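Side-chain contacts in fusion DH (Streptomyces sp. MJ635-86F5, PDB 6K97), which probably dehydrates polyketide intermediates, being an engineered fusion that joins the split dehydratase domain of cremimycin biosynthesis into a double hot dog: residues E80-A85 with R126-R131; T101-S106 with S111-A116. One frame throughout, in Å; residues are numbered along the deposited sequence.

Interaction 1 of 2, residues E80-A85 with R126-R131; sequences ELALHA and RSLTIR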
ATOM      1  N   GLU A  80      17.907   1.931   7.597  1.00 26.98           N
ATOM      2  CA  GLU A  80      17.770   2.791   6.457  1.00 27.17           C
ATOM      3  C   GLU A  80      16.276   2.864   6.005  1.00 29.44           C
ATOM      4  O   GLU A  80      15.758   3.942   5.696  1.00 26.30           O
ATOM      5  CB  GLU A  80      18.639   2.330   5.327  1.00 26.89           C
ATOM      6  CG  GLU A  80      18.406   3.064   3.986  1.00 28.47           C
ATOM      7  CD  GLU A  80      18.763   4.551   4.011  1.00 30.34           C
ATOM      8  OE1 GLU A  80      19.443   5.028   5.003  1.00 32.02           O
ATOM      9  OE2 GLU A  80      18.426   5.239   3.016  1.00 29.09           O
ATOM     10  N   LEU A  81      15.609   1.705   5.990  1.00 29.81           N
ATOM     11  CA  LEU A  81      14.241   1.673   5.548  1.00 30.59           C
ATOM     12  C   LEU A  81      13.393   2.569   6.445  1.00 32.52           C
ATOM     13  O   LEU A  81      12.612   3.340   5.941  1.00 36.23           O
ATOM     14  CB  LEU A  81      13.711   0.255   5.582  1.00 30.30           C
ATOM     15  CG  LEU A  81      14.312  -0.627   4.493  1.00 31.74           C
ATOM     16  CD1 LEU A  81      13.993  -2.071   4.726  1.00 30.20           C
ATOM     17  CD2 LEU A  81      13.897  -0.194   3.100  1.00 31.78           C
ATOM     18  N   ALA A  82      13.597   2.493   7.768  1.00 30.02           N
ATOM     19  CA  ALA A  82      12.877   3.321   8.701  1.00 30.48           C
ATOM     20  C   ALA A  82      13.207   4.827   8.527  1.00 30.82           C
ATOM     21  O   ALA A  82      12.329   5.657   8.630  1.00 29.31           O
ATOM     22  CB  ALA A  82      13.178   2.892  10.119  1.00 29.81           C
ATOM     23  N   LEU A  83      14.460   5.144   8.242  1.00 30.76           N
ATOM     24  CA  LEU A  83      14.841   6.519   7.949  1.00 32.35           C
ATOM     25  C   LEU A  83      14.040   7.039   6.753  1.00 33.30           C
ATOM     26  O   LEU A  83      13.511   8.150   6.829  1.00 32.42           O
ATOM     27  CB  LEU A  83      16.346   6.660   7.703  1.00 32.01           C
ATOM     28  CG  LEU A  83      17.171   6.442   8.998  1.00 34.11           C
ATOM     29  CD1 LEU A  83      18.653   6.301   8.688  1.00 33.28           C
ATOM     30  CD2 LEU A  83      16.942   7.553  10.017  1.00 32.47           C
ATOM     31  N   HIS A  84      13.867   6.234   5.702  1.00 32.03           N
ATOM     32  CA  HIS A  84      13.079   6.697   4.571  1.00 33.37           C
ATOM     33  C   HIS A  84      11.622   6.949   4.992  1.00 34.37           C
ATOM     34  O   HIS A  84      11.031   8.018   4.712  1.00 37.08           O
ATOM     35  CB  HIS A  84      13.141   5.753   3.398  1.00 32.89           C
ATOM     36  CG  HIS A  84      12.659   6.363   2.131  1.00 35.96           C
ATOM     37  ND1 HIS A  84      13.362   7.348   1.465  1.00 37.18           N
ATOM     38  CD2 HIS A  84      11.499   6.205   1.448  1.00 37.29           C
ATOM     39  CE1 HIS A  84      12.673   7.744   0.406  1.00 36.69           C
ATOM     40  NE2 HIS A  84      11.534   7.083   0.385  1.00 37.40           N
ATOM     41  N   ALA A  85      11.059   6.018   5.730  1.00 32.55           N
ATOM     42  CA  ALA A  85       9.704   6.250   6.215  1.00 33.74           C
ATOM     43  C   ALA A  85       9.638   7.518   7.062  1.00 33.84           C
ATOM     44  O   ALA A  85       8.714   8.310   6.952  1.00 32.38           O
ATOM     45  CB  ALA A  85       9.248   5.051   7.000  1.00 34.35           C
ATOM     46  N   ARG A 126       4.445   7.496  15.886  1.00 36.38           N
ATOM     47  CA  ARG A 126       3.801   6.538  15.002  1.00 36.11           C
ATOM     48  C   ARG A 126       4.414   5.155  15.177  1.00 33.97           C
ATOM     49  O   ARG A 126       5.593   5.039  15.283  1.00 33.25           O
ATOM     50  CB  ARG A 126       4.003   6.966  13.567  1.00 36.11           C
ATOM     51  CG  ARG A 126       3.392   8.321  13.201  1.00 36.66           C
ATOM     52  CD  ARG A 126       3.952   8.763  11.855  1.00 35.15           C
ATOM     53  NE  ARG A 126       3.400  10.013  11.344  1.00 35.33           N
ATOM     54  CZ  ARG A 126       2.329  10.096  10.571  1.00 35.51           C
ATOM     55  NH1 ARG A 126       1.668   9.013  10.187  1.00 38.71           N
ATOM     56  NH2 ARG A 126       1.948  11.244  10.145  1.00 35.18           N
ATOM     57  N   SER A 127       3.612   4.110  15.145  1.00 34.05           N
ATOM     58  CA  SER A 127       4.173   2.776  15.105  1.00 35.10           C
ATOM     59  C   SER A 127       4.806   2.544  13.707  1.00 34.21           C
ATOM     60  O   SER A 127       4.435   3.165  12.706  1.00 33.15           O
ATOM     61  CB  SER A 127       3.085   1.772  15.309  1.00 34.07           C
ATOM     62  OG  SER A 127       2.346   1.717  14.096  1.00 37.02           O
ATOM     63  N   LEU A 128       5.747   1.645  13.652  1.00 33.07           N
ATOM     64  CA  LEU A 128       6.424   1.302  12.407  1.00 34.52           C
ATOM     65  C   LEU A 128       6.682  -0.220  12.414  1.00 33.52           C
ATOM     66  O   LEU A 128       7.075  -0.742  13.429  1.00 32.97           O
ATOM     67  CB  LEU A 128       7.753   2.056  12.281  1.00 35.11           C
ATOM     68  CG  LEU A 128       8.575   1.738  11.035  1.00 38.64           C
ATOM     69  CD1 LEU A 128       9.249   2.969  10.468  1.00 41.43           C
ATOM     70  CD2 LEU A 128       9.609   0.655  11.286  1.00 37.72           C
ATOM     71  N   THR A 129       6.478  -0.882  11.287  1.00 34.01           N
ATOM     72  CA  THR A 129       6.807  -2.300  11.114  1.00 41.31           C
ATOM     73  C   THR A 129       7.421  -2.598   9.750  1.00 36.03           C
ATOM     74  O   THR A 129       7.034  -1.985   8.769  1.00 31.53           O
ATOM     75  CB  THR A 129       5.530  -3.152  11.194  1.00 45.54           C
ATOM     76  OG1 THR A 129       4.772  -2.681  12.299  1.00 56.08           O
ATOM     77  CG2 THR A 129       5.835  -4.582  11.391  1.00 44.31           C
ATOM     78  N   ILE A 130       8.329  -3.571   9.709  1.00 33.56           N
ATOM     79  CA  ILE A 130       8.973  -4.017   8.465  1.00 33.93           C
ATOM     80  C   ILE A 130       8.844  -5.526   8.337  1.00 34.30           C
ATOM     81  O   ILE A 130       9.101  -6.306   9.284  1.00 35.22           O
ATOM     82  CB  ILE A 130      10.444  -3.650   8.428  1.00 36.83           C
ATOM     83  CG1 ILE A 130      10.648  -2.144   8.712  1.00 39.98           C
ATOM     84  CG2 ILE A 130      11.019  -3.998   7.078  1.00 37.38           C
ATOM     85  CD1 ILE A 130      12.097  -1.705   8.864  1.00 38.23           C
ATOM     86  N   ARG A 131       8.364  -5.935   7.189  1.00 36.21           N
ATOM     87  CA  ARG A 131       7.949  -7.304   6.972  1.00 38.75           C
ATOM     88  C   ARG A 131       8.185  -7.685   5.512  1.00 38.59           C
ATOM     89  O   ARG A 131       8.326  -6.809   4.654  1.00 38.06           O
ATOM     90  CB  ARG A 131       6.476  -7.484   7.305  1.00 41.31           C
ATOM     91  CG  ARG A 131       5.580  -6.793   6.268  1.00 46.51           C
ATOM     92  CD  ARG A 131       4.109  -6.948   6.494  1.00 47.33           C
ATOM     93  NE  ARG A 131       3.382  -6.316   5.400  1.00 47.46           N
ATOM     94  CZ  ARG A 131       2.045  -6.374   5.242  1.00 52.10           C
ATOM     95  NH1 ARG A 131       1.492  -5.750   4.211  1.00 54.46           N
ATOM     96  NH2 ARG A 131       1.259  -7.057   6.084  1.00 47.73           N
TER
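E80 OE2 is held by two hydrogen bonds, to H34 NE2 and to the backbone N of H249, and these sit off the strip where L81, A82 and A85 meet L128 and I130. H249 lies in the other half of the engineered fusion. The contact itself lies in the first, N-terminal half. It is wholly apolar and buried. L128 and I130 share the strand side almost equally. L128 has CG anti to the backbone N (chi1 178°), which carries the branched end across to the helix. The methyl CD1 then rests between two alanines one helical turn apart, with L128 CD1 3.9 Å from A82 CB and 4.0 Å from A85 CB. I130 reaches over with a straight arm: CG1 is beside the backbone N and CD1 extends from it (chi2 173°). I130 CD1 meets L81 CB at 4.1 Å, so the nearest approach is at the root of the leucine. The branch of L81 goes on to L113, and V115 meets the leucine nearer its root. Helix segment and strand segment run at 135° to each other, their axes 9.8 Å apart at closest. Helix 75-88 packed on antiparallel strands is the hot dog arrangement of this half. A85 also touches V117 of strand 110-117, and A82 touches I94 of strand 93-99. Strand 126-134 is paired in the sheet between 110-117 and 141-149.

Interaction 2 of 2, residues T101-S106 with S111-A116; sequences TPLVLS and SLLQVA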
ATOM      1  N   THR A 101      12.989 -11.789  13.346  1.00 37.29           N
ATOM      2  CA  THR A 101      13.457 -12.789  12.400  1.00 37.75           C
ATOM      3  C   THR A 101      14.283 -12.174  11.249  1.00 34.35           C
ATOM      4  O   THR A 101      13.928 -11.155  10.688  1.00 32.53           O
ATOM      5  CB  THR A 101      12.234 -13.564  11.848  1.00 42.07           C
ATOM      6  OG1 THR A 101      11.450 -14.045  12.961  1.00 41.96           O
ATOM      7  CG2 THR A 101      12.655 -14.802  10.996  1.00 41.62           C
ATOM      8  N   PRO A 102      15.406 -12.792  10.901  1.00 32.86           N
ATOM      9  CA  PRO A 102      16.138 -12.193   9.816  1.00 32.92           C
ATOM     10  C   PRO A 102      15.476 -12.414   8.484  1.00 34.54           C
ATOM     11  O   PRO A 102      14.554 -13.221   8.381  1.00 33.74           O
ATOM     12  CB  PRO A 102      17.522 -12.903   9.867  1.00 34.29           C
ATOM     13  CG  PRO A 102      17.395 -14.023  10.819  1.00 32.83           C
ATOM     14  CD  PRO A 102      16.228 -13.719  11.694  1.00 34.25           C
ATOM     15  N   LEU A 103      15.962 -11.671   7.500  1.00 34.29           N
ATOM     16  CA  LEU A 103      15.523 -11.768   6.141  1.00 35.92           C
ATOM     17  C   LEU A 103      16.689 -12.340   5.380  1.00 36.65           C
ATOM     18  O   LEU A 103      17.713 -11.700   5.249  1.00 38.55           O
ATOM     19  CB  LEU A 103      15.189 -10.389   5.616  1.00 37.19           C
ATOM     20  CG  LEU A 103      14.282 -10.420   4.394  1.00 38.47           C
ATOM     21  CD1 LEU A 103      13.808  -8.991   4.064  1.00 39.84           C
ATOM     22  CD2 LEU A 103      15.024 -10.999   3.254  1.00 39.62           C
ATOM     23  N   VAL A 104      16.551 -13.571   4.908  1.00 38.95           N
ATOM     24  CA  VAL A 104      17.639 -14.288   4.306  1.00 39.44           C
ATOM     25  C   VAL A 104      17.557 -14.025   2.834  1.00 41.50           C
ATOM     26  O   VAL A 104      16.481 -14.077   2.265  1.00 42.08           O
ATOM     27  CB  VAL A 104      17.526 -15.787   4.624  1.00 42.65           C
ATOM     28  CG1 VAL A 104      18.612 -16.591   3.916  1.00 43.19           C
ATOM     29  CG2 VAL A 104      17.632 -15.989   6.132  1.00 42.62           C
ATOM     30  N   LEU A 105      18.686 -13.716   2.208  1.00 45.53           N
ATOM     31  CA  LEU A 105      18.722 -13.515   0.755  1.00 46.32           C
ATOM     32  C   LEU A 105      19.517 -14.656   0.129  1.00 50.45           C
ATOM     33  O   LEU A 105      20.488 -15.157   0.732  1.00 50.31           O
ATOM     34  CB  LEU A 105      19.380 -12.202   0.412  1.00 45.80           C
ATOM     35  CG  LEU A 105      18.674 -10.932   0.890  1.00 48.30           C
ATOM     36  CD1 LEU A 105      19.569  -9.715   0.819  1.00 49.60           C
ATOM     37  CD2 LEU A 105      17.407 -10.669   0.139  1.00 47.42           C
ATOM     38  N   SER A 106      19.089 -15.054  -1.066  1.00 51.73           N
ATOM     39  CA  SER A 106      19.871 -15.948  -1.902  1.00 57.85           C
ATOM     40  C   SER A 106      19.676 -15.587  -3.372  1.00 57.09           C
ATOM     41  O   SER A 106      18.774 -14.822  -3.706  1.00 56.48           O
ATOM     42  CB  SER A 106      19.477 -17.405  -1.648  1.00 60.28           C
ATOM     43  OG  SER A 106      18.280 -17.730  -2.338  1.00 60.42           O
ATOM     44  N   SER A 111      12.012 -11.265  -2.619  1.00 48.90           N
ATOM     45  CA  SER A 111      11.073 -11.028  -1.556  1.00 45.38           C
ATOM     46  C   SER A 111      10.273  -9.766  -1.855  1.00 44.21           C
ATOM     47  O   SER A 111      10.804  -8.772  -2.308  1.00 43.55           O
ATOM     48  CB  SER A 111      11.844 -10.853  -0.247  1.00 46.78           C
ATOM     49  OG  SER A 111      12.161 -12.060   0.407  1.00 46.70           O
ATOM     50  N   LEU A 112       8.991  -9.791  -1.543  1.00 44.64           N
ATOM     51  CA  LEU A 112       8.251  -8.550  -1.420  1.00 43.15           C
ATOM     52  C   LEU A 112       8.591  -7.928  -0.072  1.00 40.64           C
ATOM     53  O   LEU A 112       8.471  -8.566   0.931  1.00 47.09           O
ATOM     54  CB  LEU A 112       6.757  -8.769  -1.534  1.00 41.67           C
ATOM     55  CG  LEU A 112       6.254  -9.547  -2.749  1.00 45.07           C
ATOM     56  CD1 LEU A 112       4.760  -9.346  -2.834  1.00 46.64           C
ATOM     57  CD2 LEU A 112       6.935  -9.121  -4.050  1.00 47.62           C
ATOM     58  N   LEU A 113       8.995  -6.678  -0.073  1.00 39.70           N
ATOM     59  CA  LEU A 113       9.389  -5.934   1.126  1.00 38.38           C
ATOM     60  C   LEU A 113       8.428  -4.761   1.384  1.00 38.01           C
ATOM     61  O   LEU A 113       8.098  -3.966   0.470  1.00 36.60           O
ATOM     62  CB  LEU A 113      10.782  -5.366   0.886  1.00 37.20           C
ATOM     63  CG  LEU A 113      11.350  -4.624   2.066  1.00 41.91           C
ATOM     64  CD1 LEU A 113      11.543  -5.538   3.271  1.00 38.92           C
ATOM     65  CD2 LEU A 113      12.670  -3.949   1.653  1.00 43.72           C
ATOM     66  N   GLN A 114       8.034  -4.612   2.633  1.00 38.82           N
ATOM     67  CA  GLN A 114       7.039  -3.605   3.036  1.00 39.62           C
ATOM     68  C   GLN A 114       7.405  -2.925   4.356  1.00 39.66           C
ATOM     69  O   GLN A 114       7.841  -3.573   5.307  1.00 40.52           O
ATOM     70  CB  GLN A 114       5.642  -4.193   3.128  1.00 40.19           C
ATOM     71  CG  GLN A 114       5.162  -4.568   1.725  1.00 44.22           C
ATOM     72  CD  GLN A 114       3.675  -4.891   1.569  1.00 45.14           C
ATOM     73  OE1 GLN A 114       2.918  -5.085   2.558  1.00 45.23           O
ATOM     74  NE2 GLN A 114       3.252  -4.967   0.301  1.00 43.24           N
ATOM     75  N   VAL A 115       7.179  -1.619   4.399  1.00 38.34           N
ATOM     76  CA  VAL A 115       7.238  -0.856   5.607  1.00 35.20           C
ATOM     77  C   VAL A 115       5.881  -0.248   5.828  1.00 36.64           C
ATOM     78  O   VAL A 115       5.384   0.443   4.962  1.00 40.68           O
ATOM     79  CB  VAL A 115       8.260   0.277   5.482  1.00 35.12           C
ATOM     80  CG1 VAL A 115       8.333   1.043   6.790  1.00 34.43           C
ATOM     81  CG2 VAL A 115       9.644  -0.265   5.082  1.00 33.03           C
ATOM     82  N   ALA A 116       5.272  -0.486   6.994  1.00 39.15           N
ATOM     83  CA  ALA A 116       4.003   0.139   7.354  1.00 36.42           C
ATOM     84  C   ALA A 116       4.181   1.111   8.504  1.00 37.45           C
ATOM     85  O   ALA A 116       4.785   0.766   9.536  1.00 35.90           O
ATOM     86  CB  ALA A 116       3.005  -0.898   7.741  1.00 36.59           C
TER
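L103 spreads its two methyls over S111 and L113, which are two residues apart on strand 110-117. The leucine is nearly fully extended. Its CG is anti to the backbone N (chi1 -160°), so the fork is carried out from the loop to the strand. One branch meets another leucine: L103 CD1 lies 4.2 Å from L113 CD1. L113 also has CG anti to its backbone N, but its chi2 of 63° turns the fork, and the two side chains meet methyl to methyl. The other branch lies near a hydroxyl, with L103 CD2 4.2 Å from S111 OG. This is loose van der Waals packing, and no hydrogen bond joins the two segments. Further partners of L103 are V73, F78 of helix 75-88 and S132 of strand 126-134. L105 fills in beside V73 and L54. Backbone hydrogen bonds of L103 with V73 and of L105 with T71 hold the segment in place. Segment 101-106 is part of the loop that connects strand 93-99 to strand 110-117, and L103 tucks in by helix 75-88, on F78. The two strands are not neighbours: strands 126-134 and 141-149 lie between them in the hot dog sheet of the N-terminal half of the fusion.

Both interactions lie in the N-terminal half of the fusion and serve the same hot dog. Interaction 1 is core: helix against strand, with every touching residue buried. Interaction 2 is smaller and also largely buried, joining an irregular loop to a strand, but one of its touching residues, S111, is partly exposed. It adds a methyl near a serine hydroxyl, without a hydrogen bond, while interaction 1 uses aliphatic carbons alone. The strands 110-117 and 126-134 are antiparallel neighbours, tied where A116 N lies 2.9 Å from T129 O, a probable hydrogen bond. L113 connects the two sites, touching L103 in one and packing on L81 and I130 of the other.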